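Local coordinates for protein Adhesin/hemolysin (Burkholderia pseudomallei 1026a, PDB 4G6V) that acts as the toxic nuclease, probably a tRNase, of a contact-dependent growth inhibition system that lets bacteria inhibit closely related neighbours, and is neutralised by its immunity protein CdiI, at residues D79-P84 against D93-G98; G109-I114 against S137-A142; K47-P52 against I64-S69; F101-P106 against N129-L134. All coordinates share one frame; numbering follows the deposited sequence.

Contact 1 (D79-P84 against D93-G98); sequences DVVQNP and DYTING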
# COMPACT_ATOMS: atom_id res chain seq x y z
N ASP A 79 0.44 -3.51 -22.73
CA ASP A 79 1.87 -3.30 -22.80
C ASP A 79 2.31 -2.91 -21.41
O ASP A 79 1.94 -1.84 -20.90
CB ASP A 79 2.20 -2.22 -23.82
CG ASP A 79 1.76 -2.60 -25.24
OD1 ASP A 79 2.15 -3.70 -25.72
OD2 ASP A 79 0.99 -1.83 -25.86
N VAL A 80 3.08 -3.79 -20.77
CA VAL A 80 3.45 -3.60 -19.38
C VAL A 80 4.94 -3.35 -19.18
O VAL A 80 5.77 -4.19 -19.55
CB VAL A 80 3.04 -4.82 -18.52
CG1 VAL A 80 3.48 -4.61 -17.09
CG2 VAL A 80 1.53 -5.05 -18.58
N VAL A 81 5.27 -2.20 -18.58
CA VAL A 81 6.65 -1.96 -18.13
C VAL A 81 6.79 -2.00 -16.62
O VAL A 81 6.19 -1.20 -15.89
CB VAL A 81 7.20 -0.62 -18.63
CG1 VAL A 81 8.71 -0.50 -18.32
CG2 VAL A 81 6.91 -0.45 -20.11
N GLN A 82 7.63 -2.92 -16.14
CA GLN A 82 7.85 -3.09 -14.71
C GLN A 82 8.94 -2.15 -14.20
O GLN A 82 9.97 -1.96 -14.85
CB GLN A 82 8.24 -4.54 -14.41
CG GLN A 82 7.11 -5.53 -14.56
CD GLN A 82 7.41 -6.83 -13.85
OE1 GLN A 82 7.70 -7.85 -14.49
NE2 GLN A 82 7.34 -6.81 -12.53
N ASN A 83 8.70 -1.58 -13.02
CA ASN A 83 9.64 -0.66 -12.40
C ASN A 83 10.18 0.40 -13.37
O ASN A 83 11.39 0.53 -13.56
CB ASN A 83 10.77 -1.44 -11.71
CG ASN A 83 10.23 -2.48 -10.72
OD1 ASN A 83 9.68 -2.13 -9.68
ND2 ASN A 83 10.38 -3.76 -11.06
N PRO A 84 9.25 1.17 -13.98
CA PRO A 84 9.62 2.21 -14.94
C PRO A 84 10.32 3.39 -14.28
O PRO A 84 9.92 3.76 -13.19
CB PRO A 84 8.26 2.67 -15.48
CG PRO A 84 7.27 2.31 -14.41
CD PRO A 84 7.78 1.02 -13.86
N ASP A 93 4.99 0.72 -9.60
CA ASP A 93 5.13 -0.68 -9.93
C ASP A 93 5.23 -0.92 -11.43
O ASP A 93 6.19 -1.54 -11.92
CB ASP A 93 3.94 -1.47 -9.36
CG ASP A 93 4.01 -1.62 -7.85
OD1 ASP A 93 5.10 -1.42 -7.27
OD2 ASP A 93 2.96 -1.96 -7.25
N TYR A 94 4.23 -0.43 -12.16
CA TYR A 94 4.15 -0.62 -13.59
C TYR A 94 3.93 0.67 -14.36
O TYR A 94 3.66 1.73 -13.76
CB TYR A 94 2.95 -1.47 -13.95
CG TYR A 94 2.66 -2.60 -13.00
CD1 TYR A 94 3.57 -3.65 -12.82
CD2 TYR A 94 1.44 -2.66 -12.33
CE1 TYR A 94 3.29 -4.68 -11.98
CE2 TYR A 94 1.14 -3.71 -11.50
CZ TYR A 94 2.08 -4.72 -11.32
OH TYR A 94 1.79 -5.76 -10.47
N THR A 95 3.81 0.49 -15.67
CA THR A 95 3.24 1.43 -16.64
C THR A 95 2.36 0.57 -17.57
O THR A 95 2.88 -0.34 -18.22
CB THR A 95 4.32 2.14 -17.45
OG1 THR A 95 5.09 1.17 -18.17
CG2 THR A 95 5.24 2.93 -16.53
N ILE A 96 1.05 0.82 -17.63
CA ILE A 96 0.16 -0.06 -18.38
C ILE A 96 -0.43 0.73 -19.54
O ILE A 96 -1.27 1.65 -19.35
CB ILE A 96 -0.91 -0.70 -17.47
CG1 ILE A 96 -0.25 -1.60 -16.43
CG2 ILE A 96 -1.92 -1.51 -18.28
CD1 ILE A 96 -1.22 -2.36 -15.61
N ASN A 97 0.04 0.41 -20.75
CA ASN A 97 -0.28 1.20 -21.94
C ASN A 97 0.01 2.69 -21.70
O ASN A 97 -0.78 3.56 -22.11
CB ASN A 97 -1.73 0.98 -22.38
CG ASN A 97 -2.00 -0.47 -22.71
OD1 ASN A 97 -1.08 -1.27 -22.82
ND2 ASN A 97 -3.27 -0.82 -22.89
N GLY A 98 1.12 2.97 -21.03
CA GLY A 98 1.57 4.33 -20.81
C GLY A 98 1.26 4.89 -19.43
O GLY A 98 2.03 5.70 -18.93
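The antiparallel beta hairpin that carries Asp-93, a probable active-site residue of this PDDEXK-clan toxin, is built from strands 79-82 and 94-96, whose short axes run at 166° to each other. At its far end Asn-97 takes part with both backbone and side chain. The backbone N of Asn-97 donates to Asp-79 O at 2.9 Å, and the carboxamide OD1 of Asn-97 receives Asp-79 N at 2.7 Å, with the donor lying nearly along the C=O axis. CG of Asn-97 stands anti to its own carbonyl carbon (chi1 -60°), which swings OD1 back across the strand ends to the Asp-79 amide. In the middle, Val-81 N reaches Thr-95 O at 3.0 Å, while the return bond from Thr-95 N is bent and weak. Where the strands part, Asn-83 N donates to Asp-93 O at 2.7 Å, tilted 29° from the carbonyl plane. The apolar contacts lie on the face of Val-80, Tyr-94 and Ile-96: Val-80 CG2 rests 4.4 Å from Ile-96 CG1, and Gln-82 CG meets the Tyr-94 ring at its edge. This face turns to helix 57-74, where Tyr-94 OH bonds Glu-66 O and Ile-96 packs on Leu-73. Strand 43-45 pairs with the outer side of 79-82, and strand 99-104 follows 94-96 in the sheet; its Asn-103 N is held by Asp-93 OD2, which also receives Ala-2 N of the CdiI chain.

Contact 2 (G109-I114 against S137-A142); sequences GNVRNI and SSASPA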
# COMPACT_ATOMS: atom_id res chain seq x y z
N GLY A 109 -10.45 -10.35 3.04
CA GLY A 109 -11.68 -10.48 2.27
C GLY A 109 -12.70 -9.39 2.59
O GLY A 109 -13.80 -9.40 2.05
N ASN A 110 -12.34 -8.46 3.48
CA ASN A 110 -13.23 -7.37 3.87
C ASN A 110 -13.29 -6.27 2.81
O ASN A 110 -12.47 -5.34 2.81
CB ASN A 110 -12.79 -6.75 5.19
CG ASN A 110 -13.90 -5.95 5.87
OD1 ASN A 110 -14.26 -4.86 5.44
ND2 ASN A 110 -14.44 -6.51 6.94
N VAL A 111 -14.28 -6.38 1.93
CA VAL A 111 -14.41 -5.46 0.80
C VAL A 111 -14.40 -3.97 1.15
O VAL A 111 -13.78 -3.16 0.46
CB VAL A 111 -15.67 -5.81 -0.02
CG1 VAL A 111 -16.02 -4.67 -0.93
CG2 VAL A 111 -15.44 -7.11 -0.80
N ARG A 112 -15.08 -3.62 2.25
CA ARG A 112 -15.10 -2.23 2.69
C ARG A 112 -13.68 -1.77 3.02
O ARG A 112 -13.24 -0.69 2.60
CB ARG A 112 -16.04 -2.06 3.89
CG ARG A 112 -17.49 -2.37 3.52
CD ARG A 112 -18.50 -2.11 4.66
NE ARG A 112 -19.67 -2.99 4.51
CZ ARG A 112 -20.58 -3.23 5.46
NH1 ARG A 112 -20.47 -2.66 6.65
NH2 ARG A 112 -21.61 -4.04 5.23
N ASN A 113 -12.97 -2.62 3.76
CA ASN A 113 -11.60 -2.34 4.16
C ASN A 113 -10.68 -2.24 2.95
O ASN A 113 -9.77 -1.39 2.90
CB ASN A 113 -11.10 -3.39 5.16
CG ASN A 113 -11.78 -3.27 6.53
OD1 ASN A 113 -12.78 -2.58 6.68
ND2 ASN A 113 -11.23 -3.94 7.52
N ILE A 114 -10.93 -3.10 1.97
CA ILE A 114 -10.19 -3.03 0.73
C ILE A 114 -10.36 -1.66 0.09
O ILE A 114 -9.38 -1.04 -0.33
CB ILE A 114 -10.63 -4.13 -0.27
CG1 ILE A 114 -10.41 -5.51 0.35
CG2 ILE A 114 -9.87 -3.99 -1.60
CD1 ILE A 114 -10.29 -6.62 -0.66
N SER A 137 -7.38 -13.22 -1.89
CA SER A 137 -8.55 -12.62 -1.26
C SER A 137 -9.82 -13.39 -1.58
O SER A 137 -9.96 -13.94 -2.66
CB SER A 137 -8.70 -11.17 -1.74
OG SER A 137 -9.97 -10.66 -1.42
N SER A 138 -10.77 -13.41 -0.66
CA SER A 138 -12.04 -14.09 -0.91
C SER A 138 -13.14 -13.13 -1.36
O SER A 138 -14.30 -13.51 -1.47
CB SER A 138 -12.49 -14.88 0.34
OG SER A 138 -12.91 -14.02 1.40
N ALA A 139 -12.76 -11.88 -1.61
CA ALA A 139 -13.71 -10.84 -2.02
C ALA A 139 -13.97 -10.89 -3.52
O ALA A 139 -13.03 -10.92 -4.31
CB ALA A 139 -13.19 -9.46 -1.63
N SER A 140 -15.24 -10.88 -3.91
CA SER A 140 -15.58 -11.02 -5.32
C SER A 140 -15.30 -9.74 -6.09
O SER A 140 -15.48 -8.63 -5.57
CB SER A 140 -17.05 -11.46 -5.48
OG SER A 140 -17.95 -10.37 -5.45
N PRO A 141 -14.83 -9.88 -7.34
CA PRO A 141 -14.63 -8.75 -8.25
C PRO A 141 -15.90 -7.88 -8.30
O PRO A 141 -15.81 -6.66 -8.27
CB PRO A 141 -14.40 -9.42 -9.61
CG PRO A 141 -13.83 -10.71 -9.27
CD PRO A 141 -14.51 -11.16 -7.99
N ALA A 142 -17.06 -8.53 -8.38
CA ALA A 142 -18.36 -7.86 -8.41
C ALA A 142 -18.54 -6.91 -7.23
O ALA A 142 -19.00 -5.77 -7.39
CB ALA A 142 -19.47 -8.90 -8.39
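Val-111 and Ala-139 meet methyl to methyl where the N-terminal ends of helices 111-123 and 141-150 come together, the first of these helices being the connection of the beta-alpha-beta unit of strands 99-104 and 129-133. Each helix start has its own cap, Asn-110 for the first and Ser-140 for the second. Val-111 CG2 points out of the first helical turn to Ala-139 CB at 3.4 Å. Ile-114, one turn further on, sends its long branch toward the same methyl. With Ile-114 CG1 beside the backbone N (chi1 -59°), Ile-114 CD1 lies 4.2 Å from Ala-139 CB and also skirts Ser-137 OG. The alanine methyl has a polar neighbour too, for Gly-109 O lies 3.7 Å from Ala-139 CB. The glycine turns its alpha carbon to a serine hydroxyl, Gly-109 CA lying 3.8 Å from Ser-138 OG.

The contact across the two segments is one of van der Waals packing. Ser-137 OG, anti to its backbone N (chi1 166°), bonds Thr-108 O, which ties the loop of Ser-137 to the chain just ahead of Gly-109. Beyond the contact, Val-111 continues onto Ala-143 and Gln-147 of helix 141-150, and Ile-114 onto Pro-106. At the first helix start, Asn-110 OD1 accepts Asn-113 N at 3.1 Å. In the facing loop Ser-137 OG closes an ST turn by accepting Ala-139 N, 3.1 Å away with an N-H...O angle of 166°.

Contact 3 (K47-P52 against I64-S69); sequences KPTQIP and IRENQS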
# COMPACT_ATOMS: atom_id res chain seq x y z
N LYS A 47 12.76 -4.23 -15.96
CA LYS A 47 13.23 -5.20 -15.00
C LYS A 47 12.09 -5.61 -14.04
O LYS A 47 11.40 -4.75 -13.48
CB LYS A 47 14.41 -4.62 -14.24
N PRO A 48 11.87 -6.93 -13.87
CA PRO A 48 10.89 -7.45 -12.91
C PRO A 48 11.43 -7.36 -11.50
O PRO A 48 12.65 -7.29 -11.33
CB PRO A 48 10.75 -8.92 -13.31
CG PRO A 48 12.06 -9.26 -13.89
CD PRO A 48 12.53 -8.01 -14.62
N THR A 49 10.54 -7.38 -10.51
CA THR A 49 10.91 -7.07 -9.12
C THR A 49 11.73 -8.18 -8.42
O THR A 49 11.33 -9.34 -8.38
CB THR A 49 9.66 -6.77 -8.28
OG1 THR A 49 9.09 -5.52 -8.69
CG2 THR A 49 10.02 -6.72 -6.81
N GLN A 50 12.89 -7.81 -7.87
CA GLN A 50 13.70 -8.79 -7.15
C GLN A 50 13.37 -8.79 -5.65
O GLN A 50 13.45 -7.76 -4.98
CB GLN A 50 15.19 -8.51 -7.37
CG GLN A 50 15.61 -8.72 -8.81
CD GLN A 50 17.09 -8.49 -9.03
OE1 GLN A 50 17.77 -7.89 -8.18
NE2 GLN A 50 17.60 -8.95 -10.20
N ILE A 51 13.00 -9.95 -5.15
CA ILE A 51 12.55 -10.10 -3.77
C ILE A 51 13.75 -10.42 -2.91
O ILE A 51 14.42 -11.41 -3.16
CB ILE A 51 11.49 -11.21 -3.68
CG1 ILE A 51 10.37 -10.90 -4.67
CG2 ILE A 51 10.98 -11.39 -2.23
CD1 ILE A 51 9.31 -11.92 -4.73
N PRO A 52 14.04 -9.56 -1.91
CA PRO A 52 15.17 -9.76 -0.99
C PRO A 52 14.95 -11.00 -0.14
O PRO A 52 13.87 -11.18 0.42
CB PRO A 52 15.13 -8.50 -0.11
CG PRO A 52 14.36 -7.50 -0.90
CD PRO A 52 13.32 -8.31 -1.62
N ILE A 64 5.71 -11.31 -5.00
CA ILE A 64 5.32 -12.36 -5.93
C ILE A 64 4.13 -11.88 -6.75
O ILE A 64 4.18 -11.82 -7.98
CB ILE A 64 4.93 -13.71 -5.23
CG1 ILE A 64 6.15 -14.38 -4.59
CG2 ILE A 64 4.37 -14.71 -6.22
CD1 ILE A 64 7.27 -14.56 -5.56
N ARG A 65 3.06 -11.51 -6.06
CA ARG A 65 1.82 -11.14 -6.75
C ARG A 65 1.96 -9.95 -7.71
O ARG A 65 1.22 -9.85 -8.70
CB ARG A 65 0.72 -10.90 -5.74
CG ARG A 65 0.44 -12.13 -4.91
CD ARG A 65 -0.52 -13.00 -5.64
NE ARG A 65 -0.91 -14.16 -4.85
CZ ARG A 65 -0.36 -15.36 -4.96
NH1 ARG A 65 0.61 -15.56 -5.84
NH2 ARG A 65 -0.78 -16.36 -4.20
N GLU A 66 2.90 -9.05 -7.42
CA GLU A 66 3.20 -7.93 -8.31
C GLU A 66 3.87 -8.42 -9.60
O GLU A 66 3.47 -8.06 -10.71
CB GLU A 66 4.10 -6.91 -7.60
CG GLU A 66 4.46 -5.72 -8.47
CD GLU A 66 5.85 -5.19 -8.19
OE1 GLU A 66 6.17 -5.01 -7.00
OE2 GLU A 66 6.62 -4.94 -9.15
N ASN A 67 4.89 -9.26 -9.46
CA ASN A 67 5.52 -9.82 -10.64
C ASN A 67 4.53 -10.65 -11.44
O ASN A 67 4.55 -10.64 -12.67
CB ASN A 67 6.77 -10.63 -10.26
CG ASN A 67 7.99 -9.73 -10.04
OD1 ASN A 67 7.99 -8.54 -10.39
ND2 ASN A 67 9.04 -10.29 -9.46
N GLN A 68 3.62 -11.32 -10.74
CA GLN A 68 2.60 -12.13 -11.39
C GLN A 68 1.53 -11.33 -12.13
O GLN A 68 1.08 -11.74 -13.20
CB GLN A 68 1.96 -13.09 -10.41
CG GLN A 68 2.90 -14.20 -9.96
CD GLN A 68 2.27 -15.09 -8.91
OE1 GLN A 68 1.55 -14.63 -8.01
NE2 GLN A 68 2.53 -16.39 -9.03
N SER A 69 1.10 -10.20 -11.56
CA SER A 69 0.11 -9.35 -12.23
C SER A 69 0.63 -8.80 -13.55
O SER A 69 -0.13 -8.66 -14.50
CB SER A 69 -0.33 -8.21 -11.33
OG SER A 69 -1.32 -8.66 -10.42
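Asn-67 OD1 is gripped by two donors: Thr-49 N at 2.8 Å, which comes in the carbonyl plane on a lone pair, and Gln-82 NE2 from strand 79-82. The same carboxamide uses its other end as well, Asn-67 ND2 donating to Thr-49 O at 2.7 Å, again on a lone pair, with that oxygen only 9° out of the amide plane. The side chain thus matches both backbone polar atoms of one residue, much as a neighbouring strand would, and the two bonds fix the rotation of the amide. Thr-49 also turns its hydroxyl to the helix. Thr-49 OG1, anti to its own carbonyl carbon (chi1 -70°), donates to Glu-66 OE2 at 2.6 Å, meeting the carboxylate on its syn side but 34° out of its plane. Glu-66 extends from the helix with CG anti to the backbone N and then bends at chi2, crossing the threonine at about a right angle. Further along, Ile-51 CD1 lies 3.4 Å from Ile-64 CD1, the apolar end of the contact. In this way the loop between strand 43-45 and helix 57-74 is fastened back onto the helix. Glu-66 is probably one of the catalytic acidic residues; its OE1 forms a salt bridge with Lys-69 of the CdiI chain. The pattern is consistent with Thr-49 helping to orient this carboxylate from the second shell, while the immunity protein occupies its other oxygen.

Contact 4 (F101-P106 against N129-L134); sequences FDNYAP and NIVVNL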
# COMPACT_ATOMS: atom_id res chain seq x y z
N PHE A 101 0.75 2.69 -12.92
CA PHE A 101 -0.12 1.77 -12.19
C PHE A 101 0.60 1.19 -10.97
O PHE A 101 1.84 1.06 -10.96
CB PHE A 101 -0.53 0.61 -13.08
CG PHE A 101 -1.94 0.68 -13.61
CD1 PHE A 101 -2.20 1.22 -14.86
CD2 PHE A 101 -3.01 0.18 -12.87
CE1 PHE A 101 -3.50 1.27 -15.36
CE2 PHE A 101 -4.31 0.23 -13.36
CZ PHE A 101 -4.56 0.77 -14.61
N ASP A 102 -0.16 0.83 -9.94
CA ASP A 102 0.40 0.15 -8.78
C ASP A 102 -0.37 -1.15 -8.49
O ASP A 102 -1.58 -1.22 -8.72
CB ASP A 102 0.42 1.05 -7.55
CG ASP A 102 1.68 1.92 -7.47
OD1 ASP A 102 2.57 1.78 -8.35
OD2 ASP A 102 1.79 2.74 -6.53
N ASN A 103 0.34 -2.17 -8.01
CA ASN A 103 -0.28 -3.45 -7.64
C ASN A 103 -0.69 -3.45 -6.18
O ASN A 103 0.03 -2.96 -5.33
CB ASN A 103 0.67 -4.64 -7.90
CG ASN A 103 -0.02 -6.01 -7.67
OD1 ASN A 103 -0.95 -6.36 -8.39
ND2 ASN A 103 0.44 -6.77 -6.66
N TYR A 104 -1.87 -4.01 -5.92
CA TYR A 104 -2.37 -4.18 -4.56
C TYR A 104 -3.02 -5.56 -4.44
O TYR A 104 -3.98 -5.88 -5.15
CB TYR A 104 -3.34 -3.05 -4.19
CG TYR A 104 -4.22 -3.30 -2.99
CD1 TYR A 104 -3.71 -3.81 -1.80
CD2 TYR A 104 -5.57 -3.01 -3.05
CE1 TYR A 104 -4.54 -4.04 -0.71
CE2 TYR A 104 -6.41 -3.22 -1.96
CZ TYR A 104 -5.90 -3.73 -0.79
OH TYR A 104 -6.76 -3.92 0.29
N ALA A 105 -2.45 -6.39 -3.58
CA ALA A 105 -2.84 -7.79 -3.54
C ALA A 105 -3.42 -8.15 -2.18
O ALA A 105 -2.76 -8.79 -1.38
CB ALA A 105 -1.66 -8.68 -3.90
N PRO A 106 -4.66 -7.73 -1.94
CA PRO A 106 -5.32 -7.89 -0.65
C PRO A 106 -5.38 -9.35 -0.23
O PRO A 106 -5.68 -10.21 -1.07
CB PRO A 106 -6.74 -7.36 -0.91
CG PRO A 106 -6.94 -7.55 -2.38
CD PRO A 106 -5.60 -7.22 -2.96
N ASN A 129 -3.81 4.87 -10.46
CA ASN A 129 -4.28 3.66 -11.12
C ASN A 129 -3.78 2.39 -10.43
O ASN A 129 -2.58 2.21 -10.23
CB ASN A 129 -3.86 3.68 -12.58
CG ASN A 129 -4.31 4.94 -13.27
OD1 ASN A 129 -5.49 5.27 -13.24
ND2 ASN A 129 -3.37 5.66 -13.87
N ILE A 130 -4.73 1.53 -10.06
CA ILE A 130 -4.42 0.38 -9.23
C ILE A 130 -4.78 -0.93 -9.92
O ILE A 130 -5.91 -1.10 -10.40
CB ILE A 130 -5.25 0.39 -7.94
CG1 ILE A 130 -5.34 1.79 -7.33
CG2 ILE A 130 -4.70 -0.65 -6.98
CD1 ILE A 130 -4.20 2.16 -6.43
N VAL A 131 -3.82 -1.85 -9.96
CA VAL A 131 -4.14 -3.25 -10.27
C VAL A 131 -4.48 -3.95 -8.96
O VAL A 131 -3.68 -3.95 -8.01
CB VAL A 131 -2.97 -3.99 -10.94
CG1 VAL A 131 -3.31 -5.46 -11.07
CG2 VAL A 131 -2.63 -3.39 -12.30
N VAL A 132 -5.69 -4.49 -8.90
CA VAL A 132 -6.10 -5.22 -7.71
C VAL A 132 -6.16 -6.70 -8.02
O VAL A 132 -7.03 -7.14 -8.76
CB VAL A 132 -7.47 -4.83 -7.20
CG1 VAL A 132 -7.81 -5.69 -5.96
CG2 VAL A 132 -7.53 -3.31 -6.89
N ASN A 133 -5.23 -7.45 -7.43
CA ASN A 133 -5.05 -8.87 -7.68
C ASN A 133 -5.67 -9.71 -6.57
O ASN A 133 -5.17 -9.74 -5.43
CB ASN A 133 -3.57 -9.16 -7.77
CG ASN A 133 -3.27 -10.54 -8.30
OD1 ASN A 133 -4.10 -11.45 -8.22
ND2 ASN A 133 -2.07 -10.70 -8.85
N LEU A 134 -6.75 -10.42 -6.91
CA LEU A 134 -7.52 -11.17 -5.90
C LEU A 134 -7.01 -12.60 -5.59
O LEU A 134 -7.75 -13.41 -5.04
CB LEU A 134 -9.02 -11.18 -6.23
CG LEU A 134 -9.73 -9.82 -6.35
CD1 LEU A 134 -11.22 -10.00 -6.54
CD2 LEU A 134 -9.46 -8.92 -5.14
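The Phe-101 ring has Asn-129 CB over one face, 3.4 Å from the ring centroid and 4° off the ring normal, a CH-pi contact. At its edge, in plane, lie Ile-130 C and Val-131 N of the same strand as Asn-129, and Val-131 CG2 approaches Phe-101 CD2 obliquely at 3.6 Å. The Asn-129 amide plane is turned 38° from the ring. On the other side of the sheet the Tyr-104 ring has Pro-106 CD over one face, 3.9 Å above its plane. Tyr-104 CG stands anti to the backbone N (chi1 163°), and Tyr-104 CB meets Ile-130 CG2. Between these two faces the parallel strands exchange four backbone bonds. Asp-102 N donates to Asn-129 O at 2.8 Å, and Asp-102 O accepts Val-131 N; Tyr-104 N then reaches Val-131 O at 2.8 Å, and Asn-133 N reaches Tyr-104 O at 3.0 Å. This is the strand pair of a beta-alpha-beta unit whose connecting helix, 111-123, packs on the Tyr-104 and Pro-106 side, with Tyr-104 touching Ile-114, Thr-117 and Lys-121. Asp-102, probably catalytic, accepts Asp-93 N with OD1, and Asn-129 OD1 is held by Lys-158 N. On the Asn-103 face, Asn-103 OD1 bonds Ser-69 OG of helix 57-74, while strands 94-96 and 159-162 border the pair at its two sides.

Overall arrangement
Contact 4 sits at the centre of the chain and is almost wholly buried; the other three are partly buried, with contacts 1 and 2 on opposite sides of that centre. Contacts 1 and 4 share one sheet through the neighbouring strands 94-96 and 99-104; contact 1 is an antiparallel pair and contact 4 a parallel one, and both rely mainly on backbone bonds. Contact 3 instead joins a loop to helix 57-74 through side-chain polar groups, and touches both. Glu-66, Asp-93 and Asp-102, the probable catalytic acids, come one each from contacts 3, 1 and 4. Contact 2, apolar across its segments, interleaves along the chain with contact 4 and packs beside Tyr-104, Pro-106 and Leu-134.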